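Local structure of uncharacterized protein (Bacteroides eggerthii, 4FTD) at residues V345-E350 with F445-E450; Y398-G403 with V441-P446; Y352-T357 with I368-Y373. The protein is of unknown function but combines a six-bladed beta-propeller with an immunoglobulin-like part, and may serve carbohydrate metabolism. All coordinates share one frame; numbering follows the deposited sequence.

Interaction 1: residues V345-E350 with F445-E450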
ATOM      1  N   VAL A 345       3.367  -3.321  -3.332  1.00 48.45           N
ATOM      2  CA  VAL A 345       4.217  -2.481  -2.497  1.00 50.67           C
ATOM      3  C   VAL A 345       5.074  -3.354  -1.598  1.00 52.18           C
ATOM      4  O   VAL A 345       4.519  -4.183  -0.879  1.00 51.36           O
ATOM      5  CB  VAL A 345       3.326  -1.621  -1.544  1.00 52.13           C
ATOM      6  CG1 VAL A 345       4.164  -0.706  -0.673  1.00 57.99           C
ATOM      7  CG2 VAL A 345       2.343  -0.805  -2.346  1.00 57.19           C
ATOM      8  N   THR A 346       6.406  -3.194  -1.657  1.00 52.27           N
ATOM      9  CA  THR A 346       7.315  -3.872  -0.735  1.00 54.54           C
ATOM     10  C   THR A 346       7.752  -2.862   0.315  1.00 53.59           C
ATOM     11  O   THR A 346       8.244  -1.797  -0.022  1.00 55.30           O
ATOM     12  CB  THR A 346       8.548  -4.457  -1.432  1.00 56.13           C
ATOM     13  OG1 THR A 346       8.109  -5.408  -2.400  1.00 60.80           O
ATOM     14  CG2 THR A 346       9.489  -5.163  -0.400  1.00 51.97           C
ATOM     15  N   PHE A 347       7.591  -3.218   1.591  1.00 51.29           N
ATOM     16  CA  PHE A 347       7.848  -2.303   2.690  1.00 50.59           C
ATOM     17  C   PHE A 347       8.283  -3.041   3.949  1.00 52.90           C
ATOM     18  O   PHE A 347       7.533  -3.890   4.456  1.00 51.17           O
ATOM     19  CB  PHE A 347       6.592  -1.486   2.992  1.00 49.49           C
ATOM     20  CG  PHE A 347       6.760  -0.504   4.113  1.00 53.29           C
ATOM     21  CD1 PHE A 347       7.412   0.703   3.898  1.00 53.35           C
ATOM     22  CD2 PHE A 347       6.249  -0.775   5.389  1.00 55.57           C
ATOM     23  CE1 PHE A 347       7.573   1.624   4.938  1.00 52.01           C
ATOM     24  CE2 PHE A 347       6.425   0.132   6.437  1.00 54.17           C
ATOM     25  CZ  PHE A 347       7.080   1.337   6.209  1.00 53.80           C
ATOM     26  N   ASN A 348       9.480  -2.698   4.445  1.00 58.59           N
ATOM     27  CA  ASN A 348      10.036  -3.252   5.687  1.00 59.87           C
ATOM     28  C   ASN A 348       9.881  -4.779   5.742  1.00 62.03           C
ATOM     29  O   ASN A 348       9.356  -5.361   6.722  1.00 60.06           O
ATOM     30  CB  ASN A 348       9.379  -2.544   6.900  1.00 61.33           C
ATOM     31  CG  ASN A 348      10.095  -2.814   8.221  1.00 58.87           C
ATOM     32  OD1 ASN A 348      11.311  -2.969   8.263  1.00 58.64           O
ATOM     33  ND2 ASN A 348       9.325  -2.856   9.320  1.00 53.83           N
ATOM     34  N   GLU A 349      10.308  -5.406   4.645  1.00 58.83           N
ATOM     35  CA  GLU A 349      10.331  -6.865   4.487  1.00 59.15           C
ATOM     36  C   GLU A 349       8.968  -7.553   4.369  1.00 56.17           C
ATOM     37  O   GLU A 349       8.888  -8.772   4.419  1.00 64.05           O
ATOM     38  CB  GLU A 349      11.202  -7.513   5.547  1.00 63.04           C
ATOM     39  CG  GLU A 349      12.606  -6.907   5.552  1.00 70.22           C
ATOM     40  CD  GLU A 349      13.484  -7.481   6.626  1.00 88.13           C
ATOM     41  OE1 GLU A 349      13.583  -8.724   6.699  1.00 83.03           O
ATOM     42  OE2 GLU A 349      14.069  -6.687   7.395  1.00 95.43           O
ATOM     43  N   GLU A 350       7.917  -6.785   4.141  1.00 58.78           N
ATOM     44  CA  GLU A 350       6.606  -7.349   3.803  1.00 54.86           C
ATOM     45  C   GLU A 350       6.197  -6.887   2.422  1.00 54.88           C
ATOM     46  O   GLU A 350       6.795  -5.978   1.888  1.00 55.21           O
ATOM     47  CB  GLU A 350       5.570  -6.999   4.863  1.00 53.81           C
ATOM     48  CG  GLU A 350       5.790  -7.807   6.146  1.00 59.92           C
ATOM     49  CD  GLU A 350       4.562  -7.868   7.039  1.00 62.71           C
ATOM     50  OE1 GLU A 350       3.654  -7.001   6.982  1.00 60.87           O
ATOM     51  OE2 GLU A 350       4.514  -8.821   7.813  1.00 66.89           O
ATOM     52  N   PHE A 445       1.403   5.092   7.611  1.00 48.86           N
ATOM     53  CA  PHE A 445       1.625   4.085   8.645  1.00 51.51           C
ATOM     54  C   PHE A 445       3.097   3.980   9.012  1.00 57.08           C
ATOM     55  O   PHE A 445       3.955   4.012   8.136  1.00 52.53           O
ATOM     56  CB  PHE A 445       1.199   2.709   8.151  1.00 50.82           C
ATOM     57  CG  PHE A 445      -0.216   2.650   7.643  1.00 53.63           C
ATOM     58  CD1 PHE A 445      -0.497   2.904   6.295  1.00 49.06           C
ATOM     59  CD2 PHE A 445      -1.258   2.328   8.480  1.00 52.14           C
ATOM     60  CE1 PHE A 445      -1.784   2.842   5.822  1.00 51.93           C
ATOM     61  CE2 PHE A 445      -2.546   2.251   8.001  1.00 54.97           C
ATOM     62  CZ  PHE A 445      -2.809   2.512   6.669  1.00 48.58           C
ATOM     63  N   PRO A 446       3.394   3.809  10.297  1.00 55.54           N
ATOM     64  CA  PRO A 446       4.782   3.583  10.704  1.00 56.88           C
ATOM     65  C   PRO A 446       5.204   2.111  10.523  1.00 56.24           C
ATOM     66  O   PRO A 446       4.356   1.259  10.289  1.00 56.75           O
ATOM     67  CB  PRO A 446       4.751   3.931  12.197  1.00 58.31           C
ATOM     68  CG  PRO A 446       3.369   3.555  12.630  1.00 58.41           C
ATOM     69  CD  PRO A 446       2.477   3.862  11.453  1.00 55.25           C
ATOM     70  N   ILE A 447       6.500   1.823  10.602  1.00 59.67           N
ATOM     71  CA  ILE A 447       6.952   0.432  10.702  1.00 59.48           C
ATOM     72  C   ILE A 447       6.438  -0.126  12.054  1.00 59.43           C
ATOM     73  O   ILE A 447       6.264   0.616  13.016  1.00 65.98           O
ATOM     74  CB  ILE A 447       8.501   0.236  10.552  1.00 56.61           C
ATOM     75  CG1 ILE A 447       9.313   0.951  11.654  1.00 64.16           C
ATOM     76  CG2 ILE A 447       8.972   0.660   9.150  1.00 55.02           C
ATOM     77  CD1 ILE A 447      10.715   0.380  11.880  1.00 57.94           C
ATOM     78  N   LYS A 448       6.153  -1.418  12.102  1.00 59.34           N
ATOM     79  CA  LYS A 448       5.862  -2.092  13.358  1.00 58.86           C
ATOM     80  C   LYS A 448       7.081  -1.996  14.286  1.00 64.93           C
ATOM     81  O   LYS A 448       8.224  -1.970  13.830  1.00 66.64           O
ATOM     82  CB  LYS A 448       5.533  -3.568  13.141  1.00 58.90           C
ATOM     83  CG  LYS A 448       4.192  -3.879  12.498  1.00 61.75           C
ATOM     84  CD  LYS A 448       3.849  -5.364  12.658  1.00 60.04           C
ATOM     85  CE  LYS A 448       2.641  -5.754  11.824  1.00 58.86           C
ATOM     86  NZ  LYS A 448       2.868  -5.627  10.352  1.00 58.46           N
ATOM     87  N   GLN A 449       6.804  -1.936  15.579  1.00 68.13           N
ATOM     88  CA  GLN A 449       7.796  -1.877  16.642  1.00 70.02           C
ATOM     89  C   GLN A 449       7.565  -3.080  17.546  1.00 71.48           C
ATOM     90  O   GLN A 449       6.412  -3.459  17.748  1.00 64.06           O
ATOM     91  CB  GLN A 449       7.575  -0.606  17.459  1.00 72.79           C
ATOM     92  CG  GLN A 449       7.913   0.669  16.722  1.00 76.04           C
ATOM     93  CD  GLN A 449       9.392   0.767  16.424  1.00 82.37           C
ATOM     94  OE1 GLN A 449      10.212   0.306  17.199  1.00109.83           O
ATOM     95  NE2 GLN A 449       9.737   1.367  15.298  1.00 94.95           N
ATOM     96  N   GLU A 450       8.638  -3.657  18.103  1.00 78.19           N
ATOM     97  CA  GLU A 450       8.525  -4.835  18.962  1.00 79.76           C
ATOM     98  C   GLU A 450       7.586  -4.574  20.124  1.00 86.72           C
ATOM     99  O   GLU A 450       7.712  -3.549  20.785  1.00 77.75           O
ATOM    100  CB  GLU A 450       9.883  -5.306  19.491  1.00 81.28           C
ATOM    101  CG  GLU A 450      10.740  -5.952  18.415  1.00 85.53           C
ATOM    102  CD  GLU A 450      11.902  -6.775  18.946  1.00 82.42           C
ATOM    103  OE1 GLU A 450      11.994  -7.044  20.148  1.00 82.65           O
ATOM    104  OE2 GLU A 450      12.739  -7.198  18.136  1.00 91.67           O
TER
HETATM  105  O   HOH W   1       9.767  -3.325  11.995  1.00 60.77           O
HETATM  106  O   HOH W   2       3.444  -8.344  10.313  1.00 59.95           O
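I447 lays its CG2 methyl across two neighbouring side chains, the ring of F347 and the carboxamide of N348. Both belong to the tight beta hairpin that joins strand 342-347 to strand 350-357 in a six-bladed beta-propeller, and I447 sits where the chain leaves strand 439-446 of another blade. The hairpin turns through a type I' beta turn from F347 to E350, closed in both directions by backbone bonds between these two residues; N348 and E349 adopt the left-handed conformations that define the turn. No hydrogen bond links the segments directly. The apolar contact is with F347: CG2 of I447 lies 3.6 Å from CZ of F347, approaching the ring obliquely. Against the amide the packing is also close, CB of I447 coming within 3.4 Å of ND2 of N348. The first torsion of N348 (chi1 -167°) turns CG away from the backbone N, which places the amide beside CB and CG2 of I447, and CB of N348 rests above one face of the F347 ring near its rim. ND2 of N348 has two acceptors, the carbonyl O of G113 and a water 2.8 Å away, which in turn donates to O of K448, so the turn is tied to the strand's exit through solvent.

K448 crosses E350 at about a right angle. Its chain runs extended until a bend at the last torsion (chi4 65°) brings NZ near the carboxylate. The resulting salt bridge is long, 3.7 Å from NZ of K448 to OE1 of E350, and both ends have other commitments: NZ donates to the backbone carbonyls of F112 and A114, and OE1 bonds to the hydroxyl of Y352. A second water bridges the pair, donating to OE2 of E350 and accepting from NZ of K448, each at 2.8 Å.

Interaction 2: residues Y398-G403 with V441-P446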
ATOM      1  N   TYR A 398      -6.173  -3.801   5.669  1.00 53.82           N
ATOM      2  CA  TYR A 398      -6.542  -2.400   5.951  1.00 49.56           C
ATOM      3  C   TYR A 398      -7.555  -1.934   4.908  1.00 50.11           C
ATOM      4  O   TYR A 398      -7.439  -2.301   3.748  1.00 50.92           O
ATOM      5  CB  TYR A 398      -5.311  -1.462   5.919  1.00 48.46           C
ATOM      6  CG  TYR A 398      -5.674  -0.014   6.169  1.00 49.24           C
ATOM      7  CD1 TYR A 398      -5.961   0.434   7.456  1.00 52.43           C
ATOM      8  CD2 TYR A 398      -5.795   0.895   5.109  1.00 49.79           C
ATOM      9  CE1 TYR A 398      -6.332   1.753   7.691  1.00 57.26           C
ATOM     10  CE2 TYR A 398      -6.176   2.214   5.334  1.00 47.45           C
ATOM     11  CZ  TYR A 398      -6.431   2.641   6.619  1.00 52.16           C
ATOM     12  OH  TYR A 398      -6.819   3.933   6.832  1.00 49.06           O
ATOM     13  N   GLN A 399      -8.533  -1.132   5.332  1.00 49.73           N
ATOM     14  CA  GLN A 399      -9.549  -0.584   4.446  1.00 48.28           C
ATOM     15  C   GLN A 399      -9.864   0.838   4.852  1.00 49.14           C
ATOM     16  O   GLN A 399      -9.974   1.128   6.045  1.00 49.24           O
ATOM     17  CB  GLN A 399     -10.839  -1.385   4.553  1.00 52.27           C
ATOM     18  CG  GLN A 399     -11.919  -0.977   3.562  1.00 52.70           C
ATOM     19  CD  GLN A 399     -13.191  -1.756   3.756  1.00 57.30           C
ATOM     20  OE1 GLN A 399     -13.839  -1.656   4.792  1.00 59.85           O
ATOM     21  NE2 GLN A 399     -13.555  -2.524   2.763  1.00 56.03           N
ATOM     22  N   PHE A 400      -9.973   1.723   3.865  1.00 49.33           N
ATOM     23  CA  PHE A 400     -10.447   3.073   4.097  1.00 45.97           C
ATOM     24  C   PHE A 400     -11.539   3.325   3.071  1.00 47.31           C
ATOM     25  O   PHE A 400     -11.273   3.385   1.888  1.00 45.97           O
ATOM     26  CB  PHE A 400      -9.357   4.143   4.017  1.00 46.44           C
ATOM     27  CG  PHE A 400      -9.856   5.493   4.465  1.00 46.99           C
ATOM     28  CD1 PHE A 400     -10.531   6.325   3.580  1.00 49.43           C
ATOM     29  CD2 PHE A 400      -9.719   5.893   5.790  1.00 52.01           C
ATOM     30  CE1 PHE A 400     -11.045   7.546   3.997  1.00 47.87           C
ATOM     31  CE2 PHE A 400     -10.232   7.118   6.216  1.00 54.26           C
ATOM     32  CZ  PHE A 400     -10.911   7.935   5.318  1.00 53.39           C
ATOM     33  N   LYS A 401     -12.762   3.437   3.547  1.00 44.66           N
ATOM     34  CA  LYS A 401     -13.918   3.656   2.715  1.00 47.36           C
ATOM     35  C   LYS A 401     -14.004   5.117   2.298  1.00 49.50           C
ATOM     36  O   LYS A 401     -14.010   5.999   3.160  1.00 46.98           O
ATOM     37  CB  LYS A 401     -15.146   3.244   3.504  1.00 51.02           C
ATOM     38  CG  LYS A 401     -15.354   1.740   3.552  1.00 52.92           C
ATOM     39  CD  LYS A 401     -16.619   1.437   4.330  1.00 63.62           C
ATOM     40  CE  LYS A 401     -17.537   0.512   3.568  1.00 78.79           C
ATOM     41  NZ  LYS A 401     -18.133   1.096   2.313  1.00 58.19           N
ATOM     42  N   LEU A 402     -14.113   5.362   0.985  1.00 42.88           N
ATOM     43  CA  LEU A 402     -14.121   6.710   0.422  1.00 46.86           C
ATOM     44  C   LEU A 402     -15.535   7.308   0.366  1.00 43.44           C
ATOM     45  O   LEU A 402     -15.690   8.471   0.039  1.00 48.74           O
ATOM     46  CB  LEU A 402     -13.468   6.709  -0.977  1.00 45.55           C
ATOM     47  CG  LEU A 402     -12.002   6.267  -1.116  1.00 51.05           C
ATOM     48  CD1 LEU A 402     -11.620   5.963  -2.574  1.00 44.23           C
ATOM     49  CD2 LEU A 402     -11.136   7.349  -0.519  1.00 40.81           C
ATOM     50  N   GLY A 403     -16.559   6.505   0.655  1.00 45.98           N
ATOM     51  CA  GLY A 403     -17.950   6.961   0.559  1.00 49.73           C
ATOM     52  C   GLY A 403     -18.411   7.029  -0.895  1.00 46.78           C
ATOM     53  O   GLY A 403     -17.720   6.603  -1.827  1.00 43.71           O
ATOM     54  N   VAL A 441      -7.860  10.003  -0.497  1.00 41.53           N
ATOM     55  CA  VAL A 441      -7.323   9.862   0.871  1.00 43.00           C
ATOM     56  C   VAL A 441      -5.820   9.554   0.788  1.00 38.77           C
ATOM     57  O   VAL A 441      -5.329   8.930  -0.193  1.00 40.97           O
ATOM     58  CB  VAL A 441      -8.096   8.769   1.660  1.00 39.48           C
ATOM     59  CG1 VAL A 441      -7.843   7.377   1.106  1.00 38.89           C
ATOM     60  CG2 VAL A 441      -7.771   8.766   3.148  1.00 38.92           C
ATOM     61  N   ILE A 442      -5.067  10.065   1.774  1.00 40.29           N
ATOM     62  CA  ILE A 442      -3.708   9.659   2.017  1.00 45.86           C
ATOM     63  C   ILE A 442      -3.683   9.014   3.417  1.00 46.88           C
ATOM     64  O   ILE A 442      -4.098   9.647   4.383  1.00 45.40           O
ATOM     65  CB  ILE A 442      -2.755  10.843   2.003  1.00 47.09           C
ATOM     66  CG1 ILE A 442      -2.783  11.539   0.627  1.00 44.17           C
ATOM     67  CG2 ILE A 442      -1.337  10.360   2.392  1.00 45.79           C
ATOM     68  CD1 ILE A 442      -2.199  12.946   0.647  1.00 42.54           C
ATOM     69  N   CYS A 443      -3.220   7.762   3.509  1.00 41.15           N
ATOM     70  CA  CYS A 443      -3.121   7.028   4.772  1.00 44.94           C
ATOM     71  C   CYS A 443      -1.672   6.660   5.005  1.00 48.95           C
ATOM     72  O   CYS A 443      -1.071   5.981   4.155  1.00 50.01           O
ATOM     73  CB  CYS A 443      -3.932   5.751   4.696  1.00 48.73           C
ATOM     74  SG  CYS A 443      -5.639   6.046   4.282  1.00 50.48           S
ATOM     75  N   GLU A 444      -1.110   7.112   6.122  1.00 48.32           N
ATOM     76  CA  GLU A 444       0.303   6.899   6.452  1.00 47.88           C
ATOM     77  C   GLU A 444       0.406   5.968   7.654  1.00 51.86           C
ATOM     78  O   GLU A 444      -0.370   6.080   8.618  1.00 50.78           O
ATOM     79  CB  GLU A 444       0.983   8.229   6.780  1.00 48.99           C
ATOM     80  CG  GLU A 444       0.817   9.300   5.705  1.00 55.67           C
ATOM     81  CD  GLU A 444       1.763  10.486   5.864  1.00 60.08           C
ATOM     82  OE1 GLU A 444       2.210  10.758   6.998  1.00 57.99           O
ATOM     83  OE2 GLU A 444       2.072  11.154   4.856  1.00 56.43           O
ATOM     84  N   PHE A 445       1.403   5.092   7.611  1.00 48.86           N
ATOM     85  CA  PHE A 445       1.625   4.085   8.645  1.00 51.51           C
ATOM     86  C   PHE A 445       3.097   3.980   9.012  1.00 57.08           C
ATOM     87  O   PHE A 445       3.955   4.012   8.136  1.00 52.53           O
ATOM     88  CB  PHE A 445       1.199   2.709   8.151  1.00 50.82           C
ATOM     89  CG  PHE A 445      -0.216   2.650   7.643  1.00 53.63           C
ATOM     90  CD1 PHE A 445      -0.497   2.904   6.295  1.00 49.06           C
ATOM     91  CD2 PHE A 445      -1.258   2.328   8.480  1.00 52.14           C
ATOM     92  CE1 PHE A 445      -1.784   2.842   5.822  1.00 51.93           C
ATOM     93  CE2 PHE A 445      -2.546   2.251   8.001  1.00 54.97           C
ATOM     94  CZ  PHE A 445      -2.809   2.512   6.669  1.00 48.58           C
ATOM     95  N   PRO A 446       3.394   3.809  10.297  1.00 55.54           N
ATOM     96  CA  PRO A 446       4.782   3.583  10.704  1.00 56.88           C
ATOM     97  C   PRO A 446       5.204   2.111  10.523  1.00 56.24           C
ATOM     98  O   PRO A 446       4.356   1.259  10.289  1.00 56.75           O
ATOM     99  CB  PRO A 446       4.751   3.931  12.197  1.00 58.31           C
ATOM    100  CG  PRO A 446       3.369   3.555  12.630  1.00 58.41           C
ATOM    101  CD  PRO A 446       2.477   3.862  11.453  1.00 55.25           C
TER
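The ring of F445 drives its edge into the face of Y398, the one aromatic pair of this contact. The planes stand at 82° in a T-shaped arrangement, and CZ of F445 sits over the centre of the tyrosine ring, 3.6 Å from CZ of Y398. F445 also pairs edge-to-face with F116. Sulfur contacts come next. SG of C443 approaches the rim of Y398 near the ring plane, 4.0 Å from CE2 of Y398, and it also reaches F400 obliquely, at 4.8 Å from the ring centroid.

These side chains fill the space between two blades of the propeller: strand 398-401 pairs with strand 369-374 in one sheet, whereas strand 439-446 belongs to the adjoining four-stranded sheet. Their axes pass 9.4 Å apart and run nearly antiparallel, so the two strands meet through side chains without backbone pairing.

V441 supplies a CH-pi contact and an aliphatic one. Its CG2 methyl lies over the face of F400, 18° off the ring normal and offset toward the rim. The other methyl, CG1, turns to L402 and touches CD2 of L402 at 3.7 Å.

Interaction 3: residues Y352-T357 with I368-Y373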
ATOM      1  N   TYR A 352       2.655  -6.054   0.069  1.00 48.51           N
ATOM      2  CA  TYR A 352       1.240  -5.757   0.067  1.00 48.81           C
ATOM      3  C   TYR A 352       0.698  -5.518  -1.341  1.00 45.16           C
ATOM      4  O   TYR A 352       1.448  -5.149  -2.246  1.00 49.21           O
ATOM      5  CB  TYR A 352       0.971  -4.493   0.900  1.00 45.70           C
ATOM      6  CG  TYR A 352       1.589  -4.518   2.265  1.00 48.78           C
ATOM      7  CD1 TYR A 352       1.264  -5.517   3.168  1.00 53.47           C
ATOM      8  CD2 TYR A 352       2.516  -3.547   2.668  1.00 52.12           C
ATOM      9  CE1 TYR A 352       1.855  -5.585   4.426  1.00 51.27           C
ATOM     10  CE2 TYR A 352       3.101  -3.601   3.939  1.00 50.63           C
ATOM     11  CZ  TYR A 352       2.764  -4.623   4.812  1.00 51.98           C
ATOM     12  OH  TYR A 352       3.331  -4.704   6.074  1.00 55.87           O
ATOM     13  N   LEU A 353      -0.605  -5.758  -1.506  1.00 47.00           N
ATOM     14  CA  LEU A 353      -1.348  -5.368  -2.699  1.00 46.58           C
ATOM     15  C   LEU A 353      -2.247  -4.203  -2.284  1.00 43.31           C
ATOM     16  O   LEU A 353      -3.042  -4.329  -1.353  1.00 49.02           O
ATOM     17  CB  LEU A 353      -2.212  -6.509  -3.244  1.00 47.54           C
ATOM     18  CG  LEU A 353      -2.985  -6.190  -4.540  1.00 49.25           C
ATOM     19  CD1 LEU A 353      -2.006  -5.886  -5.666  1.00 50.83           C
ATOM     20  CD2 LEU A 353      -3.951  -7.306  -4.928  1.00 53.70           C
ATOM     21  N   LEU A 354      -2.057  -3.069  -2.958  1.00 44.08           N
ATOM     22  CA  LEU A 354      -2.840  -1.844  -2.794  1.00 42.01           C
ATOM     23  C   LEU A 354      -3.835  -1.826  -3.961  1.00 46.93           C
ATOM     24  O   LEU A 354      -3.428  -1.989  -5.132  1.00 44.65           O
ATOM     25  CB  LEU A 354      -1.935  -0.616  -2.828  1.00 42.13           C
ATOM     26  CG  LEU A 354      -2.602   0.765  -2.863  1.00 49.43           C
ATOM     27  CD1 LEU A 354      -3.490   1.012  -1.652  1.00 41.79           C
ATOM     28  CD2 LEU A 354      -1.507   1.838  -3.015  1.00 43.35           C
ATOM     29  N   VAL A 355      -5.118  -1.708  -3.649  1.00 41.14           N
ATOM     30  CA  VAL A 355      -6.151  -1.602  -4.685  1.00 42.90           C
ATOM     31  C   VAL A 355      -7.141  -0.547  -4.276  1.00 43.10           C
ATOM     32  O   VAL A 355      -7.143  -0.110  -3.110  1.00 45.91           O
ATOM     33  CB  VAL A 355      -6.896  -2.930  -4.940  1.00 41.28           C
ATOM     34  CG1 VAL A 355      -5.951  -4.017  -5.415  1.00 46.24           C
ATOM     35  CG2 VAL A 355      -7.694  -3.370  -3.716  1.00 43.89           C
ATOM     36  N   CYS A 356      -7.937  -0.066  -5.242  1.00 40.63           N
ATOM     37  CA  CYS A 356      -9.124   0.723  -4.893  1.00 43.74           C
ATOM     38  C   CYS A 356     -10.323   0.047  -5.487  1.00 43.38           C
ATOM     39  O   CYS A 356     -10.316  -0.281  -6.690  1.00 43.64           O
ATOM     40  CB  CYS A 356      -9.027   2.180  -5.385  1.00 43.94           C
ATOM     41  SG  CYS A 356     -10.352   3.241  -4.773  1.00 44.76           S
ATOM     42  N   THR A 357     -11.371  -0.180  -4.694  1.00 44.64           N
ATOM     43  CA  THR A 357     -12.562  -0.819  -5.277  1.00 44.80           C
ATOM     44  C   THR A 357     -13.383   0.307  -5.968  1.00 45.07           C
ATOM     45  O   THR A 357     -13.533   1.379  -5.409  1.00 47.25           O
ATOM     46  CB  THR A 357     -13.364  -1.633  -4.251  1.00 41.56           C
ATOM     47  OG1 THR A 357     -13.738  -0.724  -3.237  1.00 46.94           O
ATOM     48  CG2 THR A 357     -12.515  -2.858  -3.657  1.00 39.70           C
ATOM     49  N   ILE A 368     -16.123   0.562  -2.345  1.00 48.19           N
ATOM     50  CA  ILE A 368     -15.645   1.907  -2.721  1.00 44.10           C
ATOM     51  C   ILE A 368     -14.590   2.372  -1.710  1.00 45.19           C
ATOM     52  O   ILE A 368     -14.794   3.346  -0.946  1.00 44.99           O
ATOM     53  CB  ILE A 368     -16.776   2.946  -2.960  1.00 43.53           C
ATOM     54  CG1 ILE A 368     -17.829   2.392  -3.932  1.00 48.85           C
ATOM     55  CG2 ILE A 368     -16.200   4.258  -3.555  1.00 41.91           C
ATOM     56  CD1 ILE A 368     -19.035   3.311  -4.106  1.00 43.69           C
ATOM     57  N   ALA A 369     -13.447   1.690  -1.745  1.00 47.77           N
ATOM     58  CA  ALA A 369     -12.460   1.824  -0.699  1.00 46.63           C
ATOM     59  C   ALA A 369     -11.033   1.568  -1.136  1.00 45.82           C
ATOM     60  O   ALA A 369     -10.782   0.785  -2.023  1.00 44.71           O
ATOM     61  CB  ALA A 369     -12.815   0.857   0.445  1.00 46.78           C
ATOM     62  N   LEU A 370     -10.095   2.216  -0.448  1.00 42.71           N
ATOM     63  CA  LEU A 370      -8.689   1.839  -0.529  1.00 43.85           C
ATOM     64  C   LEU A 370      -8.650   0.521   0.246  1.00 43.93           C
ATOM     65  O   LEU A 370      -9.155   0.465   1.367  1.00 45.89           O
ATOM     66  CB  LEU A 370      -7.808   2.893   0.145  1.00 40.90           C
ATOM     67  CG  LEU A 370      -6.289   2.757   0.227  1.00 49.02           C
ATOM     68  CD1 LEU A 370      -5.647   4.115   0.545  1.00 41.25           C
ATOM     69  CD2 LEU A 370      -5.903   1.730   1.254  1.00 43.96           C
ATOM     70  N   GLU A 371      -8.056  -0.526  -0.331  1.00 46.66           N
ATOM     71  CA  GLU A 371      -7.866  -1.794   0.375  1.00 48.39           C
ATOM     72  C   GLU A 371      -6.437  -2.272   0.216  1.00 47.03           C
ATOM     73  O   GLU A 371      -5.838  -2.097  -0.837  1.00 46.15           O
ATOM     74  CB  GLU A 371      -8.870  -2.834  -0.145  1.00 46.93           C
ATOM     75  CG  GLU A 371     -10.275  -2.515   0.343  1.00 53.36           C
ATOM     76  CD  GLU A 371     -11.356  -3.439  -0.160  1.00 57.20           C
ATOM     77  OE1 GLU A 371     -11.075  -4.345  -0.970  1.00 56.10           O
ATOM     78  OE2 GLU A 371     -12.511  -3.236   0.260  1.00 58.42           O
ATOM     79  N   VAL A 372      -5.897  -2.842   1.288  1.00 43.41           N
ATOM     80  CA  VAL A 372      -4.573  -3.412   1.307  1.00 50.01           C
ATOM     81  C   VAL A 372      -4.696  -4.885   1.683  1.00 46.47           C
ATOM     82  O   VAL A 372      -5.363  -5.232   2.673  1.00 49.10           O
ATOM     83  CB  VAL A 372      -3.672  -2.690   2.326  1.00 48.66           C
ATOM     84  CG1 VAL A 372      -2.265  -3.248   2.261  1.00 46.76           C
ATOM     85  CG2 VAL A 372      -3.677  -1.197   2.051  1.00 45.61           C
ATOM     86  N   TYR A 373      -4.056  -5.742   0.888  1.00 46.73           N
ATOM     87  CA  TYR A 373      -4.033  -7.168   1.116  1.00 51.80           C
ATOM     88  C   TYR A 373      -2.620  -7.583   1.434  1.00 49.67           C
ATOM     89  O   TYR A 373      -1.664  -7.038   0.878  1.00 51.51           O
ATOM     90  CB  TYR A 373      -4.534  -7.918  -0.100  1.00 49.29           C
ATOM     91  CG  TYR A 373      -5.986  -7.732  -0.320  1.00 49.93           C
ATOM     92  CD1 TYR A 373      -6.914  -8.594   0.281  1.00 56.51           C
ATOM     93  CD2 TYR A 373      -6.455  -6.678  -1.092  1.00 46.99           C
ATOM     94  CE1 TYR A 373      -8.258  -8.424   0.098  1.00 54.84           C
ATOM     95  CE2 TYR A 373      -7.799  -6.502  -1.298  1.00 49.82           C
ATOM     96  CZ  TYR A 373      -8.694  -7.371  -0.710  1.00 56.07           C
ATOM     97  OH  TYR A 373     -10.016  -7.168  -0.916  1.00 52.09           O
TER
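CB of T357 passes near the backbone N of I368 and divides there into a polar and an apolar branch. OG1 lies between the backbone N and the carbonyl carbon (chi1 59°), where it accepts a hydrogen bond from N of A369 at 2.9 Å, somewhat bent at 142°; it is also bonded to the hydroxyl of S367. CG2 goes the other way, ending 3.4 Å from OE1 of E371 and crossing that side chain at about a right angle; OE2 of E371 bonds to the S367 hydroxyl and to NE2 of Q399.

Beyond this end the strands 350-357 and 369-374 pair as an antiparallel beta hairpin within a propeller blade. L353 with Y373 and V355 with E371 form hydrogen-bonded pairs, and N of T357 donates to O of A369. Alternate side chains share a face: CD1 of L354 packs 3.8 Å from CG of L370, while on the other face CG2 of V355 meets the edge of the Y373 ring, in its plane.

A valine here would probably leave N of A369 and the S367 hydroxyl without the OG1 they both bond to. OG1 takes the A369 N-H in place of the backbone carbonyl of T357, whose O is buried without a partner.

Followed from the N terminus, the chain first enters interaction 1 at residues 345-350, then turns into strand 350-357, where Y352 pairs with V345 across the hairpin. Interaction 3 closes the shortest loop, between 352-357 and 368-373, and completes before 398-403 opens interaction 2. Strand 398-401 then pairs with strand 369-374, so the two contacts share strand neighbours in this blade. The loop of interaction 2 ends at 441-446, and the chain runs on through the shared F445 and P446 to end interaction 1. Interactions 3 and 2 therefore follow in series within the span of interaction 1, without crossing, and interactions 1 and 2 join this blade to strand 439-446 and the residues that follow it.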